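Local coordinates for hypothetical protein Rv0793 (Mycobacterium tuberculosis, PDB 1Y0H), which forms a homodimer and is a putative monooxygenase that might take part in antibiotic biosynthesis or scavenge reactive oxygen species, at residues R23-A28 against A79-L84; R34-C39 against R69-Y74. All blocks are in the same frame, centred on the assembly; numbering follows the deposited sequence.

From the N terminus the chain runs through strand 6-12 into helix 19-35, which with the turn just after it supplies one side of both contacts. Its 23-28 part is met later by 79-84 in interaction 1, while its C-terminal end and the turn beyond form 34-39 for interaction 2. The chain then builds strands 39-47 and 53-59 and helix 62-69 before 69-74 returns to 34-39, closing the smaller loop. Helix 72-78, which begins within 69-74, runs on, and 79-84 closes the larger loop on 23-28 ahead of strand 90-96. The smaller loop thus lies wholly within the larger. With centres 16 Å apart, the two contacts tie 69-84 to helix 19-35 and its following turn.

Interaction 1 (R23-A28 against A79-L84); sequences RALLDA and AQVGEL
L25 reaches out of helix 19-35 with both methyls and meets the loop that follows helix 72-78. Its CG stands anti to the backbone N (chi1 -170°), and the fork at its end divides the work between its two branches. The apolar part belongs to CD2, which lies 3.7 Å from the CA of V81 and 3.8 Å from its CB, the two side chains running at about a right angle. L84 adds a looser touch on the same methyl, its CD1 being 4.2 Å from L25 CD2.

The other branch meets a polar group without bonding to it. L25 CD1 lies over the face of the Q80 amide, 3.5 Å from its NE2 and 3.6 Å from its CD. NE2 is hydrogen-bonded to the carbonyl oxygen of N76, a bond that would help fix the amide's rotation. No hydrogen bond links the two segments.

Each segment also has polar bonds of its own. R23 NE donates to D27 OD1 at 2.8 Å, an i to i+4 salt bridge along the helix. In the loop, L84 N bonds to V81 O at 3.0 Å, the i+3 to i pattern of the 3-10 segment 82-84, and R15 bonds to E83 O.

V81 packs on F12 and V89, and L26 on F12 and Y77. This is helix-to-loop packing in a ferredoxin-like alpha+beta sandwich, beside the antiparallel sheet.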
ATOM      1  N   ARG A  23      17.996  -2.551   2.262  1.00 11.30           N
ATOM      2  CA  ARG A  23      17.724  -2.224   0.862  1.00 11.91           C
ATOM      3  C   ARG A  23      18.230  -3.335  -0.064  1.00 12.04           C
ATOM      4  O   ARG A  23      17.508  -3.776  -0.972  1.00 12.65           O
ATOM      5  CB  ARG A  23      18.322  -0.868   0.485  1.00 11.66           C
ATOM      6  CG  ARG A  23      18.212  -0.555  -1.005  1.00 12.79           C
ATOM      7  CD  ARG A  23      16.773  -0.378  -1.423  1.00 13.49           C
ATOM      8  NE  ARG A  23      16.657  -0.150  -2.867  1.00 14.84           N
ATOM      9  CZ  ARG A  23      16.868   1.015  -3.473  1.00 16.92           C
ATOM     10  NH1 ARG A  23      16.726   1.092  -4.795  1.00 16.77           N
ATOM     11  NH2 ARG A  23      17.197   2.102  -2.777  1.00 14.26           N
ATOM     12  N   ALA A  24      19.445  -3.819   0.186  1.00 12.14           N
ATOM     13  CA  ALA A  24      20.032  -4.900  -0.621  1.00 12.35           C
ATOM     14  C   ALA A  24      19.233  -6.200  -0.536  1.00 12.94           C
ATOM     15  O   ALA A  24      19.044  -6.891  -1.541  1.00 13.29           O
ATOM     16  CB  ALA A  24      21.464  -5.130  -0.216  1.00 12.79           C
ATOM     17  N   LEU A  25      18.765  -6.518   0.671  1.00 12.32           N
ATOM     18  CA  LEU A  25      17.947  -7.707   0.902  1.00 12.42           C
ATOM     19  C   LEU A  25      16.639  -7.626   0.123  1.00 12.15           C
ATOM     20  O   LEU A  25      16.229  -8.590  -0.543  1.00 12.36           O
ATOM     21  CB  LEU A  25      17.676  -7.881   2.396  1.00 12.41           C
ATOM     22  CG  LEU A  25      17.039  -9.212   2.778  1.00 14.72           C
ATOM     23  CD1 LEU A  25      18.060 -10.342   2.695  1.00 17.14           C
ATOM     24  CD2 LEU A  25      16.484  -9.111   4.189  1.00 15.84           C
ATOM     25  N   LEU A  26      15.982  -6.473   0.208  1.00 12.23           N
ATOM     26  CA  LEU A  26      14.726  -6.292  -0.502  1.00 11.76           C
ATOM     27  C   LEU A  26      14.947  -6.198  -2.014  1.00 12.15           C
ATOM     28  O   LEU A  26      14.161  -6.744  -2.784  1.00 11.93           O
ATOM     29  CB  LEU A  26      13.964  -5.086   0.056  1.00 12.36           C
ATOM     30  CG  LEU A  26      13.597  -5.162   1.546  1.00 12.31           C
ATOM     31  CD1 LEU A  26      12.779  -3.945   1.938  1.00 13.25           C
ATOM     32  CD2 LEU A  26      12.849  -6.443   1.898  1.00 14.79           C
ATOM     33  N   ASP A  27      16.036  -5.558  -2.441  1.00 12.27           N
ATOM     34  CA  ASP A  27      16.360  -5.469  -3.867  1.00 13.08           C
ATOM     35  C   ASP A  27      16.420  -6.838  -4.518  1.00 12.90           C
ATOM     36  O   ASP A  27      15.936  -7.017  -5.639  1.00 13.31           O
ATOM     37  CB  ASP A  27      17.713  -4.781  -4.096  1.00 13.07           C
ATOM     38  CG  ASP A  27      17.650  -3.258  -3.986  1.00 14.26           C
ATOM     39  OD1 ASP A  27      16.559  -2.657  -4.044  1.00 18.40           O
ATOM     40  OD2 ASP A  27      18.741  -2.637  -3.854  1.00 17.04           O
ATOM     41  N   ALA A  28      17.015  -7.799  -3.817  1.00 12.93           N
ATOM     42  CA  ALA A  28      17.227  -9.144  -4.349  1.00 13.49           C
ATOM     43  C   ALA A  28      15.922  -9.916  -4.551  1.00 13.70           C
ATOM     44  O   ALA A  28      15.896 -10.926  -5.247  1.00 14.75           O
ATOM     45  CB  ALA A  28      18.169  -9.923  -3.452  1.00 13.93           C
ATOM     46  N   ALA A  79      14.633 -15.512   6.544  1.00 17.63           N
ATOM     47  CA  ALA A  79      15.680 -15.954   7.456  1.00 17.59           C
ATOM     48  C   ALA A  79      16.581 -14.831   7.946  1.00 17.03           C
ATOM     49  O   ALA A  79      17.283 -15.001   8.950  1.00 16.93           O
ATOM     50  CB  ALA A  79      16.526 -17.031   6.781  1.00 18.19           C
ATOM     51  N   GLN A  80      16.576 -13.699   7.242  1.00 16.37           N
ATOM     52  CA  GLN A  80      17.570 -12.650   7.470  1.00 16.29           C
ATOM     53  C   GLN A  80      16.990 -11.299   7.847  1.00 15.24           C
ATOM     54  O   GLN A  80      17.708 -10.455   8.375  1.00 15.43           O
ATOM     55  CB  GLN A  80      18.359 -12.374   6.200  1.00 16.56           C
ATOM     56  CG  GLN A  80      19.027 -13.529   5.562  1.00 18.94           C
ATOM     57  CD  GLN A  80      19.791 -13.084   4.339  1.00 21.67           C
ATOM     58  OE1 GLN A  80      20.733 -12.282   4.422  1.00 22.57           O
ATOM     59  NE2 GLN A  80      19.380 -13.584   3.186  1.00 22.16           N
ATOM     60  N   VAL A  81      15.730 -11.061   7.493  1.00 14.34           N
ATOM     61  CA  VAL A  81      15.192  -9.708   7.593  1.00 13.75           C
ATOM     62  C   VAL A  81      15.098  -9.149   9.017  1.00 13.46           C
ATOM     63  O   VAL A  81      15.465  -7.982   9.261  1.00 13.39           O
ATOM     64  CB  VAL A  81      13.851  -9.549   6.831  1.00 13.59           C
ATOM     65  CG1 VAL A  81      12.760 -10.435   7.425  1.00 14.53           C
ATOM     66  CG2 VAL A  81      13.440  -8.077   6.790  1.00 14.14           C
ATOM     67  N   GLY A  82      14.627  -9.969   9.952  1.00 13.38           N
ATOM     68  CA  GLY A  82      14.328  -9.500  11.305  1.00 12.89           C
ATOM     69  C   GLY A  82      15.501  -8.880  12.024  1.00 12.93           C
ATOM     70  O   GLY A  82      15.346  -7.932  12.807  1.00 12.74           O
ATOM     71  N   GLU A  83      16.674  -9.422  11.729  1.00 11.81           N
ATOM     72  CA  GLU A  83      17.933  -9.044  12.353  1.00 12.39           C
ATOM     73  C   GLU A  83      18.389  -7.635  11.957  1.00 11.46           C
ATOM     74  O   GLU A  83      19.327  -7.099  12.555  1.00 11.79           O
ATOM     75  CB  GLU A  83      18.991 -10.083  11.985  1.00 13.00           C
ATOM     76  CG  GLU A  83      18.756 -11.490  12.597  1.00 15.66           C
ATOM     77  CD  GLU A  83      17.520 -12.263  12.079  1.00 18.68           C
ATOM     78  OE1 GLU A  83      16.981 -11.966  10.986  1.00 19.96           O
ATOM     79  OE2 GLU A  83      17.081 -13.206  12.787  1.00 20.64           O
ATOM     80  N   LEU A  84      17.735  -7.049  10.948  1.00 11.06           N
ATOM     81  CA  LEU A  84      18.086  -5.708  10.466  1.00 10.82           C
ATOM     82  C   LEU A  84      17.157  -4.619  10.998  1.00 11.03           C
ATOM     83  O   LEU A  84      17.391  -3.430  10.769  1.00 10.89           O
ATOM     84  CB  LEU A  84      18.052  -5.681   8.927  1.00 10.29           C
ATOM     85  CG  LEU A  84      18.937  -6.728   8.238  1.00 10.08           C
ATOM     86  CD1 LEU A  84      18.760  -6.655   6.748  1.00 11.77           C
ATOM     87  CD2 LEU A  84      20.390  -6.449   8.591  1.00 11.20           C
TER

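Interaction 2 (R34-C39 against R69-Y74); sequences RAEDGC and RGSPHY. With ACT (acetate ion), chain D.
H73 sets its CG between its own backbone N and carbonyl carbon (chi1 45°), while E36 keeps CG anti to its carbonyl carbon; the extended E36 chain carries its carboxylate across to the imidazole, which comes from the opposite direction. H73 NE2 donates to E36 OE2 at 2.8 Å, with an N-H...O angle of 159°. The oxygen lies close to the ring plane and accepts through its anti lone pair, the one turned away from OE1. Carboxylate and ring planes are 45° apart.

E36 OE2 is also hydrogen-bonded to ND1 of H68, so two histidines grip one oxygen; the pair of donors would be expected to stabilise the carboxylate's negative charge.

This His-carboxylate bond joins the type I turn E36-C39, closed by C39 N to E36 O at 3.0 Å, to the start of helix 72-78 in the ferredoxin-like fold of the antibiotic biosynthesis monooxygenase family. S71 is the N-cap of that helix: its OG accepts from Y74 N at 3.2 Å and also bonds to the carbonyl oxygen of H68. The same OG sits 3.2 Å above the plane of the H73 ring, over its centre, while M29, P32 and T33 of helix 19-35 pack against the H73 side chain.

Y74 turns its ring away from E36, and its OH donates to OXT of an acetate, probably from the crystallisation liquor, at 2.6 Å.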
ATOM      1  N   ARG A  34       8.866 -10.459  -9.270  1.00 11.00           N
ATOM      2  CA  ARG A  34       8.157  -9.967 -10.462  1.00 11.52           C
ATOM      3  C   ARG A  34       8.044 -11.055 -11.530  1.00 12.35           C
ATOM      4  O   ARG A  34       7.108 -11.035 -12.321  1.00 12.81           O
ATOM      5  CB  ARG A  34       8.819  -8.716 -11.052  1.00 11.48           C
ATOM      6  CG  ARG A  34       8.591  -7.470 -10.216  1.00 12.64           C
ATOM      7  CD  ARG A  34       9.259  -6.262 -10.863  1.00 12.84           C
ATOM      8  NE  ARG A  34       9.175  -5.093  -9.997  1.00 13.00           N
ATOM      9  CZ  ARG A  34       9.928  -4.006 -10.114  1.00 16.05           C
ATOM     10  NH1 ARG A  34      10.840  -3.906 -11.079  1.00 16.20           N
ATOM     11  NH2 ARG A  34       9.753  -3.007  -9.262  1.00 15.65           N
ATOM     12  N   ALA A  35       9.000 -11.990 -11.536  1.00 12.48           N
ATOM     13  CA  ALA A  35       9.028 -13.094 -12.510  1.00 13.36           C
ATOM     14  C   ALA A  35       8.012 -14.199 -12.221  1.00 13.77           C
ATOM     15  O   ALA A  35       7.722 -15.014 -13.104  1.00 14.38           O
ATOM     16  CB  ALA A  35      10.431 -13.678 -12.634  1.00 13.54           C
ATOM     17  N   GLU A  36       7.492 -14.229 -10.995  1.00 13.77           N
ATOM     18  CA  GLU A  36       6.427 -15.172 -10.628  1.00 14.22           C
ATOM     19  C   GLU A  36       5.206 -15.007 -11.531  1.00 13.93           C
ATOM     20  O   GLU A  36       4.701 -13.891 -11.713  1.00 13.40           O
ATOM     21  CB  GLU A  36       6.012 -14.985  -9.162  1.00 14.48           C
ATOM     22  CG  GLU A  36       7.088 -15.320  -8.121  1.00 14.17           C
ATOM     23  CD  GLU A  36       6.729 -14.868  -6.696  1.00 15.88           C
ATOM     24  OE1 GLU A  36       5.542 -14.569  -6.421  1.00 16.12           O
ATOM     25  OE2 GLU A  36       7.639 -14.804  -5.833  1.00 15.53           O
ATOM     26  N   ASP A  37       4.727 -16.128 -12.074  1.00 14.14           N
ATOM     27  CA  ASP A  37       3.549 -16.151 -12.940  1.00 15.15           C
ATOM     28  C   ASP A  37       2.387 -15.393 -12.302  1.00 14.23           C
ATOM     29  O   ASP A  37       1.641 -14.683 -12.977  1.00 14.85           O
ATOM     30  CB  ASP A  37       3.142 -17.603 -13.197  1.00 15.78           C
ATOM     31  CG  ASP A  37       2.086 -17.736 -14.270  1.00 19.23           C
ATOM     32  OD1 ASP A  37       2.435 -17.624 -15.465  1.00 24.41           O
ATOM     33  OD2 ASP A  37       0.908 -17.972 -13.925  1.00 23.55           O
ATOM     34  N   GLY A  38       2.259 -15.542 -10.987  1.00 13.79           N
ATOM     35  CA  GLY A  38       1.138 -14.994 -10.261  1.00 13.23           C
ATOM     36  C   GLY A  38       1.332 -13.623  -9.657  1.00 12.75           C
ATOM     37  O   GLY A  38       0.437 -13.126  -8.982  1.00 13.12           O
ATOM     38  N   CYS A  39       2.492 -13.008  -9.880  1.00 11.92           N
ATOM     39  CA  CYS A  39       2.752 -11.681  -9.349  1.00 11.60           C
ATOM     40  C   CYS A  39       2.359 -10.615 -10.373  1.00 11.93           C
ATOM     41  O   CYS A  39       2.949 -10.551 -11.464  1.00 12.38           O
ATOM     42  CB  CYS A  39       4.233 -11.517  -8.990  1.00 10.71           C
ATOM     43  SG  CYS A  39       4.611  -9.861  -8.291  1.00 12.98           S
ATOM     44  N   ARG A  69       5.227 -17.116  -0.844  1.00 13.43           N
ATOM     45  CA  ARG A  69       5.682 -17.343   0.520  1.00 14.72           C
ATOM     46  C   ARG A  69       6.416 -18.668   0.706  1.00 15.04           C
ATOM     47  O   ARG A  69       7.023 -18.884   1.754  1.00 15.53           O
ATOM     48  CB  ARG A  69       4.502 -17.242   1.474  1.00 14.87           C
ATOM     49  CG  ARG A  69       4.021 -15.821   1.655  1.00 16.10           C
ATOM     50  CD  ARG A  69       2.722 -15.804   2.430  1.00 18.61           C
ATOM     51  NE  ARG A  69       2.428 -14.454   2.879  1.00 22.27           N
ATOM     52  CZ  ARG A  69       1.337 -14.094   3.547  1.00 22.31           C
ATOM     53  NH1 ARG A  69       0.400 -14.980   3.843  1.00 23.49           N
ATOM     54  NH2 ARG A  69       1.193 -12.828   3.915  1.00 23.62           N
ATOM     55  N   GLY A  70       6.344 -19.552  -0.293  1.00 15.59           N
ATOM     56  CA  GLY A  70       7.089 -20.814  -0.270  1.00 16.22           C
ATOM     57  C   GLY A  70       8.337 -20.832  -1.139  1.00 16.49           C
ATOM     58  O   GLY A  70       9.049 -21.850  -1.207  1.00 17.42           O
ATOM     59  N   SER A  71       8.598 -19.714  -1.804  1.00 16.50           N
ATOM     60  CA  SER A  71       9.662 -19.611  -2.805  1.00 16.15           C
ATOM     61  C   SER A  71      11.053 -19.514  -2.178  1.00 16.27           C
ATOM     62  O   SER A  71      11.189 -19.054  -1.038  1.00 16.48           O
ATOM     63  CB  SER A  71       9.425 -18.399  -3.700  1.00 16.41           C
ATOM     64  OG  SER A  71       9.639 -17.197  -2.982  1.00 15.43           O
ATOM     65  N   PRO A  72      12.096 -19.947  -2.920  1.00 16.82           N
ATOM     66  CA  PRO A  72      13.458 -19.892  -2.403  1.00 17.03           C
ATOM     67  C   PRO A  72      13.884 -18.478  -2.058  1.00 16.97           C
ATOM     68  O   PRO A  72      14.572 -18.275  -1.054  1.00 17.66           O
ATOM     69  CB  PRO A  72      14.302 -20.442  -3.568  1.00 17.44           C
ATOM     70  CG  PRO A  72      13.376 -21.266  -4.334  1.00 17.81           C
ATOM     71  CD  PRO A  72      12.061 -20.560  -4.262  1.00 16.92           C
ATOM     72  N   HIS A  73      13.487 -17.506  -2.872  1.00 16.58           N
ATOM     73  CA  HIS A  73      13.854 -16.128  -2.585  1.00 15.92           C
ATOM     74  C   HIS A  73      13.163 -15.619  -1.318  1.00 15.73           C
ATOM     75  O   HIS A  73      13.802 -14.951  -0.500  1.00 15.13           O
ATOM     76  CB  HIS A  73      13.665 -15.191  -3.790  1.00 16.15           C
ATOM     77  CG  HIS A  73      12.375 -15.383  -4.525  1.00 16.54           C
ATOM     78  ND1 HIS A  73      12.123 -16.489  -5.309  1.00 17.00           N
ATOM     79  CD2 HIS A  73      11.286 -14.585  -4.635  1.00 15.82           C
ATOM     80  CE1 HIS A  73      10.921 -16.379  -5.842  1.00 16.65           C
ATOM     81  NE2 HIS A  73      10.392 -15.233  -5.449  1.00 17.33           N
ATOM     82  N   TYR A  74      11.887 -15.956  -1.134  1.00 15.57           N
ATOM     83  CA  TYR A  74      11.175 -15.514   0.063  1.00 16.02           C
ATOM     84  C   TYR A  74      11.790 -16.139   1.305  1.00 16.59           C
ATOM     85  O   TYR A  74      11.998 -15.465   2.305  1.00 16.35           O
ATOM     86  CB  TYR A  74       9.681 -15.829  -0.007  1.00 16.38           C
ATOM     87  CG  TYR A  74       8.894 -15.347   1.198  1.00 16.75           C
ATOM     88  CD1 TYR A  74       8.370 -14.048   1.240  1.00 14.99           C
ATOM     89  CD2 TYR A  74       8.706 -16.172   2.303  1.00 17.50           C
ATOM     90  CE1 TYR A  74       7.642 -13.599   2.340  1.00 16.65           C
ATOM     91  CE2 TYR A  74       7.988 -15.734   3.408  1.00 18.49           C
ATOM     92  CZ  TYR A  74       7.464 -14.451   3.419  1.00 18.11           C
ATOM     93  OH  TYR A  74       6.752 -14.014   4.511  1.00 20.35           O
TER
HETATM   94  C   ACT D 303       6.737 -10.887   4.946  1.00 33.91           C
HETATM   95  O   ACT D 303       6.934  -9.988   4.083  1.00 33.75           O
HETATM   96  OXT ACT D 303       5.746 -11.642   4.771  1.00 33.39           O
HETATM   97  CH3 ACT D 303       7.636 -11.048   6.133  1.00 33.82           C